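Local coordinates for pectinesterase 1 (Solanum lycopersicum, PDB 1XG2), which hydrolyses the methyl esters of pectin and may prepare cell walls for softening in ripening fruit, this chain being its pectinesterase domain, crystallised with an inhibitor protein, at residues V162-Q167 and S196-N201; R228-E233 and M290-A295; S234-L239 and F262-P267. All coordinates share one frame; numbering follows the deposited sequence.

Contact 1 of 3, residues V162-Q167 and S196-N201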
ATOM      1  N   VAL A 162       2.582  -9.195   1.509  1.00  9.49           N
ATOM      2  CA  VAL A 162       2.400 -10.400   2.310  1.00 10.47           C
ATOM      3  C   VAL A 162       2.724 -10.152   3.783  1.00  9.95           C
ATOM      4  O   VAL A 162       3.789  -9.619   4.120  1.00 10.48           O
ATOM      5  CB  VAL A 162       3.285 -11.532   1.778  1.00 10.38           C
ATOM      6  CG1 VAL A 162       3.147 -12.782   2.638  1.00 12.12           C
ATOM      7  CG2 VAL A 162       2.911 -11.824   0.330  1.00 10.91           C
ATOM      8  N   PHE A 163       1.784 -10.531   4.639  1.00 10.57           N
ATOM      9  CA  PHE A 163       1.956 -10.586   6.088  1.00 10.89           C
ATOM     10  C   PHE A 163       2.186 -12.037   6.456  1.00 11.50           C
ATOM     11  O   PHE A 163       1.382 -12.910   6.120  1.00 12.21           O
ATOM     12  CB  PHE A 163       0.718 -10.056   6.814  1.00 10.98           C
ATOM     13  CG  PHE A 163       0.448  -8.610   6.559  1.00 11.41           C
ATOM     14  CD1 PHE A 163      -0.234  -8.215   5.422  1.00 11.38           C
ATOM     15  CD2 PHE A 163       0.880  -7.636   7.456  1.00 12.47           C
ATOM     16  CE1 PHE A 163      -0.456  -6.878   5.167  1.00 10.40           C
ATOM     17  CE2 PHE A 163       0.654  -6.299   7.208  1.00 10.22           C
ATOM     18  CZ  PHE A 163      -0.020  -5.921   6.072  1.00 11.38           C
ATOM     19  N   GLN A 164       3.294 -12.302   7.129  1.00 11.64           N
ATOM     20  CA  GLN A 164       3.645 -13.650   7.507  1.00 12.16           C
ATOM     21  C   GLN A 164       4.021 -13.713   8.972  1.00 11.36           C
ATOM     22  O   GLN A 164       4.872 -12.961   9.413  1.00 10.52           O
ATOM     23  CB  GLN A 164       4.813 -14.113   6.651  1.00 12.36           C
ATOM     24  CG  GLN A 164       4.766 -15.542   6.273  1.00 14.85           C
ATOM     25  CD  GLN A 164       5.876 -15.896   5.312  1.00 13.92           C
ATOM     26  OE1 GLN A 164       7.047 -15.822   5.677  1.00 13.02           O
ATOM     27  NE2 GLN A 164       5.519 -16.256   4.085  1.00 12.88           N
ATOM     28  N   LYS A 165       3.396 -14.625   9.715  1.00 11.58           N
ATOM     29  CA  LYS A 165       3.663 -14.785  11.145  1.00 12.24           C
ATOM     30  C   LYS A 165       3.520 -13.470  11.926  1.00 12.16           C
ATOM     31  O   LYS A 165       4.303 -13.162  12.825  1.00 12.10           O
ATOM     32  CB  LYS A 165       5.037 -15.428  11.372  1.00 13.43           C
ATOM     33  CG  LYS A 165       5.234 -16.725  10.601  1.00 16.95           C
ATOM     34  CD  LYS A 165       5.239 -17.948  11.477  1.00 22.84           C
ATOM     35  CE  LYS A 165       5.355 -19.249  10.647  1.00 26.17           C
ATOM     36  NZ  LYS A 165       6.773 -19.701  10.394  1.00 26.55           N
ATOM     37  N   CYS A 166       2.496 -12.707  11.562  1.00 11.19           N
ATOM     38  CA  CYS A 166       2.111 -11.505  12.286  1.00 11.50           C
ATOM     39  C   CYS A 166       0.881 -11.784  13.128  1.00 11.15           C
ATOM     40  O   CYS A 166       0.097 -12.669  12.810  1.00 11.21           O
ATOM     41  CB  CYS A 166       1.794 -10.371  11.311  1.00 11.47           C
ATOM     42  SG  CYS A 166       3.238  -9.832  10.352  1.00 12.60           S
ATOM     43  N   GLN A 167       0.711 -11.008  14.190  1.00 11.17           N
ATOM     44  CA  GLN A 167      -0.521 -11.010  14.956  1.00 11.13           C
ATOM     45  C   GLN A 167      -1.299  -9.757  14.551  1.00 10.67           C
ATOM     46  O   GLN A 167      -0.834  -8.637  14.742  1.00 10.26           O
ATOM     47  CB  GLN A 167      -0.203 -11.038  16.453  1.00 11.63           C
ATOM     48  CG  GLN A 167       0.681 -12.217  16.827  1.00 14.02           C
ATOM     49  CD  GLN A 167       0.673 -12.557  18.312  1.00 17.27           C
ATOM     50  OE1 GLN A 167      -0.262 -13.203  18.809  1.00 19.93           O
ATOM     51  NE2 GLN A 167       1.725 -12.155  19.015  1.00 18.03           N
ATOM     52  N   SER A 196      -2.095 -10.376   1.083  1.00 10.20           N
ATOM     53  CA  SER A 196      -2.052 -11.787   1.421  1.00 10.28           C
ATOM     54  C   SER A 196      -1.635 -11.901   2.883  1.00 10.29           C
ATOM     55  O   SER A 196      -0.640 -11.319   3.292  1.00 10.32           O
ATOM     56  CB  SER A 196      -1.042 -12.498   0.526  1.00 11.09           C
ATOM     57  OG  SER A 196      -0.827 -13.831   0.953  1.00 11.80           O
ATOM     58  N   ILE A 197      -2.416 -12.640   3.663  1.00 10.15           N
ATOM     59  CA  ILE A 197      -2.161 -12.844   5.076  1.00 10.34           C
ATOM     60  C   ILE A 197      -1.960 -14.349   5.264  1.00 10.75           C
ATOM     61  O   ILE A 197      -2.866 -15.129   4.984  1.00 11.40           O
ATOM     62  CB  ILE A 197      -3.363 -12.329   5.893  1.00 10.24           C
ATOM     63  CG1 ILE A 197      -3.427 -10.801   5.829  1.00 10.33           C
ATOM     64  CG2 ILE A 197      -3.318 -12.798   7.372  1.00  9.13           C
ATOM     65  CD1 ILE A 197      -4.806 -10.253   6.179  1.00 11.71           C
ATOM     66  N   GLN A 198      -0.786 -14.733   5.741  1.00 11.61           N
ATOM     67  CA  GLN A 198      -0.350 -16.131   5.764  1.00 12.37           C
ATOM     68  C   GLN A 198       0.342 -16.482   7.068  1.00 12.16           C
ATOM     69  O   GLN A 198       1.243 -15.779   7.489  1.00 11.41           O
ATOM     70  CB  GLN A 198       0.635 -16.359   4.611  1.00 12.48           C
ATOM     71  CG  GLN A 198       0.926 -17.807   4.306  1.00 14.43           C
ATOM     72  CD  GLN A 198       1.998 -17.973   3.230  1.00 16.35           C
ATOM     73  OE1 GLN A 198       2.859 -17.100   3.058  1.00 16.33           O
ATOM     74  NE2 GLN A 198       1.957 -19.105   2.524  1.00 15.36           N
ATOM     75  N   PHE A 199      -0.056 -17.591   7.690  1.00 12.79           N
ATOM     76  CA  PHE A 199       0.524 -18.029   8.969  1.00 12.98           C
ATOM     77  C   PHE A 199       0.426 -16.948  10.046  1.00 13.35           C
ATOM     78  O   PHE A 199       1.313 -16.816  10.884  1.00 13.51           O
ATOM     79  CB  PHE A 199       1.992 -18.440   8.832  1.00 13.24           C
ATOM     80  CG  PHE A 199       2.297 -19.250   7.614  1.00 14.39           C
ATOM     81  CD1 PHE A 199       3.399 -18.939   6.834  1.00 16.08           C
ATOM     82  CD2 PHE A 199       1.518 -20.337   7.260  1.00 15.42           C
ATOM     83  CE1 PHE A 199       3.699 -19.683   5.702  1.00 15.73           C
ATOM     84  CE2 PHE A 199       1.815 -21.086   6.124  1.00 17.03           C
ATOM     85  CZ  PHE A 199       2.913 -20.760   5.353  1.00 16.85           C
ATOM     86  N   CYS A 200      -0.671 -16.206  10.030  1.00 13.35           N
ATOM     87  CA  CYS A 200      -0.891 -15.128  10.967  1.00 12.99           C
ATOM     88  C   CYS A 200      -1.881 -15.555  12.046  1.00 13.90           C
ATOM     89  O   CYS A 200      -2.553 -16.586  11.940  1.00 12.83           O
ATOM     90  CB  CYS A 200      -1.418 -13.898  10.221  1.00 13.48           C
ATOM     91  SG  CYS A 200      -0.130 -13.050   9.255  1.00 12.61           S
ATOM     92  N   ASN A 201      -1.941 -14.735  13.084  1.00 14.10           N
ATOM     93  CA  ASN A 201      -2.891 -14.869  14.166  1.00 15.10           C
ATOM     94  C   ASN A 201      -3.837 -13.699  14.070  1.00 14.25           C
ATOM     95  O   ASN A 201      -3.408 -12.582  14.283  1.00 14.46           O
ATOM     96  CB  ASN A 201      -2.103 -14.748  15.467  1.00 15.90           C
ATOM     97  CG  ASN A 201      -2.490 -15.765  16.496  1.00 20.29           C
ATOM     98  OD1 ASN A 201      -2.796 -16.907  16.170  1.00 25.98           O
ATOM     99  ND2 ASN A 201      -2.413 -15.366  17.778  1.00 23.89           N
TER

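Contact 2 of 3, residues R228-E233 and M290-A295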
ATOM      1  N   ARG A 228      -8.693  -7.167  -3.562  1.00 10.55           N
ATOM      2  CA  ARG A 228      -8.144  -8.512  -3.655  1.00 11.34           C
ATOM      3  C   ARG A 228      -7.350  -8.872  -2.409  1.00 11.03           C
ATOM      4  O   ARG A 228      -6.280  -8.327  -2.168  1.00 10.91           O
ATOM      5  CB  ARG A 228      -7.277  -8.662  -4.895  1.00 11.69           C
ATOM      6  CG  ARG A 228      -6.704 -10.057  -5.053  1.00 15.04           C
ATOM      7  CD  ARG A 228      -6.410 -10.448  -6.470  1.00 18.78           C
ATOM      8  NE  ARG A 228      -5.198  -9.788  -6.913  1.00 20.93           N
ATOM      9  CZ  ARG A 228      -4.279 -10.335  -7.690  1.00 25.74           C
ATOM     10  NH1 ARG A 228      -4.431 -11.563  -8.168  1.00 29.07           N
ATOM     11  NH2 ARG A 228      -3.197  -9.639  -8.016  1.00 25.56           N
ATOM     12  N   THR A 229      -7.896  -9.812  -1.638  1.00 11.14           N
ATOM     13  CA  THR A 229      -7.380 -10.174  -0.344  1.00 11.43           C
ATOM     14  C   THR A 229      -7.552 -11.669  -0.126  1.00 12.00           C
ATOM     15  O   THR A 229      -8.614 -12.228  -0.417  1.00 12.80           O
ATOM     16  CB  THR A 229      -8.137  -9.402   0.737  1.00 11.61           C
ATOM     17  OG1 THR A 229      -7.970  -7.992   0.535  1.00 10.56           O
ATOM     18  CG2 THR A 229      -7.576  -9.676   2.124  1.00 11.62           C
ATOM     19  N   VAL A 230      -6.507 -12.314   0.373  1.00 12.50           N
ATOM     20  CA  VAL A 230      -6.563 -13.723   0.714  1.00 13.10           C
ATOM     21  C   VAL A 230      -5.967 -13.937   2.081  1.00 13.43           C
ATOM     22  O   VAL A 230      -4.917 -13.373   2.424  1.00 12.81           O
ATOM     23  CB  VAL A 230      -5.829 -14.595  -0.306  1.00 13.66           C
ATOM     24  CG1 VAL A 230      -5.748 -16.034   0.170  1.00 15.48           C
ATOM     25  CG2 VAL A 230      -6.529 -14.524  -1.632  1.00 14.14           C
ATOM     26  N   VAL A 231      -6.668 -14.740   2.871  1.00 12.85           N
ATOM     27  CA  VAL A 231      -6.237 -15.085   4.209  1.00 13.17           C
ATOM     28  C   VAL A 231      -6.035 -16.598   4.203  1.00 13.70           C
ATOM     29  O   VAL A 231      -6.982 -17.332   3.959  1.00 13.40           O
ATOM     30  CB  VAL A 231      -7.294 -14.715   5.252  1.00 13.35           C
ATOM     31  CG1 VAL A 231      -6.850 -15.192   6.637  1.00 12.54           C
ATOM     32  CG2 VAL A 231      -7.565 -13.204   5.242  1.00 12.78           C
ATOM     33  N   MET A 232      -4.810 -17.055   4.433  1.00 13.96           N
ATOM     34  CA  MET A 232      -4.523 -18.491   4.352  1.00 14.68           C
ATOM     35  C   MET A 232      -3.596 -19.035   5.423  1.00 14.54           C
ATOM     36  O   MET A 232      -2.751 -18.327   5.959  1.00 13.64           O
ATOM     37  CB  MET A 232      -4.017 -18.855   2.952  1.00 15.70           C
ATOM     38  CG  MET A 232      -2.788 -18.181   2.481  1.00 16.87           C
ATOM     39  SD  MET A 232      -2.571 -18.404   0.661  1.00 19.68           S
ATOM     40  CE  MET A 232      -0.994 -17.661   0.517  1.00 19.93           C
ATOM     41  N   GLU A 233      -3.783 -20.316   5.743  1.00 14.58           N
ATOM     42  CA  GLU A 233      -3.008 -20.999   6.758  1.00 14.95           C
ATOM     43  C   GLU A 233      -2.858 -20.176   8.029  1.00 14.02           C
ATOM     44  O   GLU A 233      -1.795 -20.150   8.645  1.00 13.77           O
ATOM     45  CB  GLU A 233      -1.639 -21.410   6.204  1.00 15.68           C
ATOM     46  CG  GLU A 233      -1.721 -22.473   5.116  1.00 18.68           C
ATOM     47  CD  GLU A 233      -1.901 -23.906   5.651  1.00 23.74           C
ATOM     48  OE1 GLU A 233      -1.878 -24.141   6.893  1.00 26.56           O
ATOM     49  OE2 GLU A 233      -2.075 -24.817   4.805  1.00 25.37           O
ATOM     50  N   MET A 290      -1.553 -20.335  -4.627  1.00 18.53           N
ATOM     51  CA  MET A 290      -0.136 -20.082  -4.924  1.00 19.29           C
ATOM     52  C   MET A 290       0.183 -18.649  -5.382  1.00 17.77           C
ATOM     53  O   MET A 290       1.239 -18.132  -5.050  1.00 17.53           O
ATOM     54  CB  MET A 290       0.409 -21.090  -5.948  1.00 19.97           C
ATOM     55  CG  MET A 290       1.244 -22.211  -5.312  1.00 24.72           C
ATOM     56  SD  MET A 290       2.873 -21.686  -4.710  1.00 28.82           S
ATOM     57  CE  MET A 290       3.609 -21.150  -6.207  1.00 32.01           C
ATOM     58  N   PRO A 291      -0.697 -18.021  -6.146  1.00 17.31           N
ATOM     59  CA  PRO A 291      -0.486 -16.626  -6.567  1.00 16.75           C
ATOM     60  C   PRO A 291      -0.299 -15.628  -5.425  1.00 16.14           C
ATOM     61  O   PRO A 291       0.205 -14.527  -5.667  1.00 15.51           O
ATOM     62  CB  PRO A 291      -1.761 -16.302  -7.334  1.00 17.15           C
ATOM     63  CG  PRO A 291      -2.246 -17.608  -7.812  1.00 17.69           C
ATOM     64  CD  PRO A 291      -1.940 -18.568  -6.716  1.00 17.17           C
ATOM     65  N   PHE A 292      -0.682 -16.018  -4.208  1.00 15.72           N
ATOM     66  CA  PHE A 292      -0.640 -15.122  -3.056  1.00 15.24           C
ATOM     67  C   PHE A 292       0.531 -15.386  -2.125  1.00 15.19           C
ATOM     68  O   PHE A 292       0.614 -14.797  -1.059  1.00 13.96           O
ATOM     69  CB  PHE A 292      -2.002 -15.150  -2.358  1.00 14.94           C
ATOM     70  CG  PHE A 292      -3.127 -14.796  -3.296  1.00 15.77           C
ATOM     71  CD1 PHE A 292      -3.372 -13.469  -3.635  1.00 16.72           C
ATOM     72  CD2 PHE A 292      -3.861 -15.784  -3.923  1.00 14.78           C
ATOM     73  CE1 PHE A 292      -4.373 -13.130  -4.537  1.00 17.24           C
ATOM     74  CE2 PHE A 292      -4.860 -15.461  -4.828  1.00 15.86           C
ATOM     75  CZ  PHE A 292      -5.122 -14.126  -5.140  1.00 15.96           C
ATOM     76  N   THR A 293       1.468 -16.225  -2.576  1.00 15.08           N
ATOM     77  CA  THR A 293       2.676 -16.528  -1.810  1.00 14.99           C
ATOM     78  C   THR A 293       3.717 -15.453  -2.028  1.00 14.65           C
ATOM     79  O   THR A 293       3.615 -14.622  -2.932  1.00 15.33           O
ATOM     80  CB  THR A 293       3.277 -17.893  -2.206  1.00 15.00           C
ATOM     81  OG1 THR A 293       3.560 -17.913  -3.610  1.00 15.23           O
ATOM     82  CG2 THR A 293       2.294 -19.018  -1.988  1.00 15.54           C
ATOM     83  N   VAL A 294       4.725 -15.463  -1.181  1.00 14.33           N
ATOM     84  CA  VAL A 294       5.835 -14.520  -1.280  1.00 13.97           C
ATOM     85  C   VAL A 294       6.479 -14.611  -2.665  1.00 14.57           C
ATOM     86  O   VAL A 294       6.790 -13.597  -3.287  1.00 13.78           O
ATOM     87  CB  VAL A 294       6.863 -14.802  -0.202  1.00 13.68           C
ATOM     88  CG1 VAL A 294       8.215 -14.170  -0.520  1.00 14.06           C
ATOM     89  CG2 VAL A 294       6.355 -14.344   1.142  1.00 14.30           C
ATOM     90  N   ALA A 295       6.667 -15.842  -3.130  1.00 15.05           N
ATOM     91  CA  ALA A 295       7.284 -16.090  -4.425  1.00 14.99           C
ATOM     92  C   ALA A 295       6.513 -15.425  -5.574  1.00 14.64           C
ATOM     93  O   ALA A 295       7.110 -14.807  -6.445  1.00 14.97           O
ATOM     94  CB  ALA A 295       7.395 -17.585  -4.661  1.00 15.41           C
TER

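Contact 3 of 3, residues S234-L239 and F262-P267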
ATOM      1  N   SER A 234      -3.940 -19.516   8.419  1.00 13.24           N
ATOM      2  CA  SER A 234      -3.932 -18.619   9.563  1.00 13.38           C
ATOM      3  C   SER A 234      -4.948 -19.050  10.614  1.00 13.78           C
ATOM      4  O   SER A 234      -5.913 -19.772  10.324  1.00 13.55           O
ATOM      5  CB  SER A 234      -4.245 -17.184   9.124  1.00 13.17           C
ATOM      6  OG  SER A 234      -3.233 -16.659   8.283  1.00 12.88           O
ATOM      7  N   TYR A 235      -4.698 -18.609  11.840  1.00 14.58           N
ATOM      8  CA  TYR A 235      -5.618 -18.801  12.943  1.00 14.34           C
ATOM      9  C   TYR A 235      -6.559 -17.621  12.983  1.00 14.46           C
ATOM     10  O   TYR A 235      -6.122 -16.472  13.017  1.00 13.80           O
ATOM     11  CB  TYR A 235      -4.866 -18.923  14.261  1.00 15.11           C
ATOM     12  CG  TYR A 235      -5.771 -18.979  15.477  1.00 15.74           C
ATOM     13  CD1 TYR A 235      -6.163 -20.208  16.018  1.00 18.64           C
ATOM     14  CD2 TYR A 235      -6.232 -17.811  16.096  1.00 15.95           C
ATOM     15  CE1 TYR A 235      -7.000 -20.270  17.133  1.00 17.91           C
ATOM     16  CE2 TYR A 235      -7.074 -17.868  17.214  1.00 17.16           C
ATOM     17  CZ  TYR A 235      -7.437 -19.104  17.728  1.00 18.36           C
ATOM     18  OH  TYR A 235      -8.261 -19.175  18.825  1.00 19.80           O
ATOM     19  N   LEU A 236      -7.853 -17.917  12.977  1.00 14.18           N
ATOM     20  CA  LEU A 236      -8.906 -16.912  13.073  1.00 14.87           C
ATOM     21  C   LEU A 236      -9.663 -17.102  14.386  1.00 15.04           C
ATOM     22  O   LEU A 236     -10.271 -18.161  14.609  1.00 14.95           O
ATOM     23  CB  LEU A 236      -9.875 -17.068  11.901  1.00 14.94           C
ATOM     24  CG  LEU A 236      -9.468 -16.400  10.580  1.00 15.19           C
ATOM     25  CD1 LEU A 236      -8.098 -16.820  10.160  1.00 17.03           C
ATOM     26  CD2 LEU A 236     -10.475 -16.695   9.466  1.00 16.91           C
ATOM     27  N   GLY A 237      -9.616 -16.090  15.251  1.00 14.96           N
ATOM     28  CA  GLY A 237     -10.311 -16.117  16.525  1.00 14.90           C
ATOM     29  C   GLY A 237     -11.815 -16.024  16.352  1.00 14.84           C
ATOM     30  O   GLY A 237     -12.314 -15.752  15.258  1.00 14.52           O
ATOM     31  N   GLY A 238     -12.548 -16.245  17.441  1.00 14.96           N
ATOM     32  CA  GLY A 238     -14.000 -16.175  17.416  1.00 15.25           C
ATOM     33  C   GLY A 238     -14.547 -14.790  17.127  1.00 15.40           C
ATOM     34  O   GLY A 238     -15.739 -14.637  16.837  1.00 15.42           O
ATOM     35  N   LEU A 239     -13.690 -13.770  17.183  1.00 15.23           N
ATOM     36  CA  LEU A 239     -14.103 -12.413  16.839  1.00 14.98           C
ATOM     37  C   LEU A 239     -14.574 -12.274  15.395  1.00 15.24           C
ATOM     38  O   LEU A 239     -15.340 -11.351  15.074  1.00 15.28           O
ATOM     39  CB  LEU A 239     -12.975 -11.412  17.110  1.00 15.03           C
ATOM     40  CG  LEU A 239     -11.887 -11.249  16.034  1.00 14.98           C
ATOM     41  CD1 LEU A 239     -11.108  -9.973  16.257  1.00 15.03           C
ATOM     42  CD2 LEU A 239     -10.970 -12.440  16.018  1.00 15.14           C
ATOM     43  N   PHE A 262      -8.014 -20.014   2.481  1.00 15.75           N
ATOM     44  CA  PHE A 262      -7.372 -21.304   2.215  1.00 16.32           C
ATOM     45  C   PHE A 262      -6.789 -21.866   3.499  1.00 16.81           C
ATOM     46  O   PHE A 262      -5.863 -21.301   4.066  1.00 17.56           O
ATOM     47  CB  PHE A 262      -6.249 -21.121   1.182  1.00 16.33           C
ATOM     48  CG  PHE A 262      -5.425 -22.356   0.900  1.00 16.41           C
ATOM     49  CD1 PHE A 262      -5.946 -23.404   0.153  1.00 18.08           C
ATOM     50  CD2 PHE A 262      -4.113 -22.449   1.336  1.00 17.74           C
ATOM     51  CE1 PHE A 262      -5.174 -24.532  -0.133  1.00 18.88           C
ATOM     52  CE2 PHE A 262      -3.332 -23.561   1.050  1.00 18.23           C
ATOM     53  CZ  PHE A 262      -3.866 -24.608   0.310  1.00 18.59           C
ATOM     54  N   MET A 263      -7.339 -22.984   3.957  1.00 16.92           N
ATOM     55  CA  MET A 263      -6.754 -23.807   5.025  1.00 17.73           C
ATOM     56  C   MET A 263      -6.508 -23.025   6.332  1.00 16.93           C
ATOM     57  O   MET A 263      -5.519 -23.220   7.025  1.00 16.96           O
ATOM     58  CB  MET A 263      -5.436 -24.388   4.511  1.00 18.69           C
ATOM     59  CG  MET A 263      -5.635 -25.320   3.314  1.00 21.79           C
ATOM     60  SD  MET A 263      -6.622 -26.764   3.731  1.00 29.40           S
ATOM     61  CE  MET A 263      -6.761 -27.453   2.075  1.00 30.81           C
ATOM     62  N   ASN A 264      -7.436 -22.155   6.694  1.00 16.64           N
ATOM     63  CA  ASN A 264      -7.390 -21.501   7.999  1.00 16.54           C
ATOM     64  C   ASN A 264      -7.885 -22.429   9.117  1.00 17.36           C
ATOM     65  O   ASN A 264      -8.526 -23.454   8.860  1.00 17.50           O
ATOM     66  CB  ASN A 264      -8.211 -20.224   7.978  1.00 16.08           C
ATOM     67  CG  ASN A 264      -7.681 -19.215   6.981  1.00 15.25           C
ATOM     68  OD1 ASN A 264      -6.484 -19.024   6.869  1.00 14.74           O
ATOM     69  ND2 ASN A 264      -8.576 -18.575   6.257  1.00 14.34           N
ATOM     70  N   ASN A 265      -7.569 -22.075  10.351  1.00 17.99           N
ATOM     71  CA  ASN A 265      -7.994 -22.856  11.509  1.00 18.66           C
ATOM     72  C   ASN A 265      -8.449 -21.909  12.610  1.00 18.49           C
ATOM     73  O   ASN A 265      -8.311 -20.695  12.477  1.00 17.63           O
ATOM     74  CB  ASN A 265      -6.853 -23.762  11.986  1.00 19.08           C
ATOM     75  CG  ASN A 265      -5.700 -22.980  12.586  1.00 21.22           C
ATOM     76  OD1 ASN A 265      -5.556 -22.903  13.807  1.00 25.57           O
ATOM     77  ND2 ASN A 265      -4.878 -22.400  11.735  1.00 24.38           N
ATOM     78  N   GLY A 266      -9.022 -22.465  13.673  1.00 18.70           N
ATOM     79  CA  GLY A 266      -9.514 -21.676  14.789  1.00 18.82           C
ATOM     80  C   GLY A 266     -11.011 -21.464  14.780  1.00 19.11           C
ATOM     81  O   GLY A 266     -11.690 -21.782  13.808  1.00 19.41           O
ATOM     82  N   PRO A 267     -11.543 -20.943  15.881  1.00 19.62           N
ATOM     83  CA  PRO A 267     -13.001 -20.825  16.064  1.00 19.62           C
ATOM     84  C   PRO A 267     -13.713 -19.903  15.073  1.00 19.33           C
ATOM     85  O   PRO A 267     -14.916 -20.026  14.924  1.00 19.79           O
ATOM     86  CB  PRO A 267     -13.152 -20.280  17.496  1.00 19.89           C
ATOM     87  CG  PRO A 267     -11.822 -20.385  18.140  1.00 20.18           C
ATOM     88  CD  PRO A 267     -10.789 -20.474  17.059  1.00 19.87           C
TER

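Contact 1 of 3, residues V162-Q167 and S196-N201
Ser196 O lies at the edge of the Phe163 ring, in its plane and 3.8 Å from CD1; Ile197 CG1 reaches that carbon obliquely, and Tyr143 stacks on the ring. On Phe199, Gln198 CG stands over the centre of one face, while Gln164 CG approaches CD1 at 3.7 Å. The side chains of Gln164 and Gln198 run side by side, their amide planes 53° apart. Gln164 NE2 gives a hydrogen to Gln198 OE1 (3.0 Å), which lies near the donor's amide plane, although NE2 stands above the carbonyl plane. Length suits both residues: NE2 of Gln164 also reaches Val312 O and NE2 of Gln198 reaches Gly314 O, both in the C-terminal tail. Phe163 N binds Ser196 O, and Gln198 N binds Phe163 O. Lys165 and Phe199 turn both chains with left-handed backbones, and Lys165 CE packs on Phe199 CB (3.9 Å) while NZ pairs with Asp317. With SG beside its own backbone N (chi1 -74°), Cys200 accepts Cys166 N at 3.5 Å; the disulfide known between these cysteines is not formed here. Asn201 ND2 binds Gln167 OE1 (3.2 Å). Such in-register stacking of strand, corner and strand typifies successive coils of a right-handed parallel beta-helix.

Contact 2 of 3, residues R228-E233 and M290-A295
Phe292 carries this contact, its ring set down on Val230 between Arg228 and Met232. Val230 CG2 stands 3.5 Å from the centroid of the Phe292 ring and only 4° off the ring normal, a CH-pi contact in which one methyl faces all six carbons. A branched valine suits the spot: its rotamer puts CG2 beside the backbone N and anti to the carbonyl carbon, where it meets the ring face. Pro291 CB lies over the opposite face, offset toward the rim. At the ring edge, in plane, comes Arg228 CD, 3.9 Å from Phe292 CE1; the guanidinium is turned 75° from the ring, and NH1 also comes close to it, while NH2 binds Thr193 O. Met232 CG sits between the backbone N and the carbonyl carbon (chi1 59°), and from there the chain extends to bring CE within 3.9 Å of Phe292 CB. CE also packs against Phe292 O, which takes its hydrogen bond from Ser196 OG. With an alanine here in place of Phe292, Val230 CG2 would probably lose its aromatic partner and a gap would open beside Arg228 CD. Just beyond, Thr293 is the N-cap of helix 294-297: its OG1 donates to Met290 O (2.7 Å) and makes a weak bond with Lys296 N. Segment 290-295 thus lies across the outer face of strand 228-232, flanked in its parallel sheet by strands 194-198 and 258-262.

Contact 3 of 3, residues S234-L239 and F262-P267
Tyr235 and Asn265 set their side chains at about a right angle, ring and amide planes 64° apart, so that Asn265 OD1 meets the ring edge near its plane, 3.5 Å from Tyr235 CD1. The ring extends along the neighbouring chain because CG is anti to the backbone N of Tyr235 (chi1 174°), and this carries the hydroxyl to Pro267: Tyr235 OH lies 3.3 Å from Pro267 CD, and CZ packs on the same carbon, which approaches the ring obliquely. Between them Gly266 CA lies 3.7 Å from Tyr235 CE1. A side chain there would run into Leu236 O and Tyr235 CD1, and the backbone angles of Gly266 (phi 101°) would themselves jam it against the preceding carbonyl, which explains the glycine. These segments belong to the last turns of the right-handed parallel beta-helix: strand 235-236 ends its sheet within this chain, and 263-267 runs beside it, bridged at Tyr235 and Asn265. Leu236 N binds Asn265 O at 2.9 Å, and Asn265 N binds Ser234 O at 2.8 Å. Asn264 adds a side-chain bond to this backbone pairing. Its OD1 accepts Ser234 N at 3.0 Å, in the carbonyl plane and on a lone pair, while its ND2 donates to Val231 O, which fixes the rotation of the amide. A short amide suits this corner, reaching backbone groups of both polarities. Leu236 slants across Asn264, its CD1 lying 4.0 Å from Asn264 CG, and its side chain also touches Val231 and Leu219. Ser234 OG bonds to Met232 O and Cys200 N.

Contacts 1 and 2 are buried, whereas contact 3 is only partly so and includes exposed residues such as Asn265, Gly238 and Pro267. Contacts 1 and 2 meet the same sheet, whose strands 194-198 and 228-232 are neighbours, joined by a probable hydrogen bond between Ile197 O and Met232 N; contact 3 continues directly from strand 228-232. Chemistry follows place. Contact 1 joins coil to coil through backbone bonds and paired amides, contact 2 covers the sheet from outside with apolar packing and no hydrogen bond between its segments, and contact 3 repeats the coil pairing with fewer backbone bonds. Lys165, Phe199, Glu233 and Met263 share a left-handed backbone at corresponding corners.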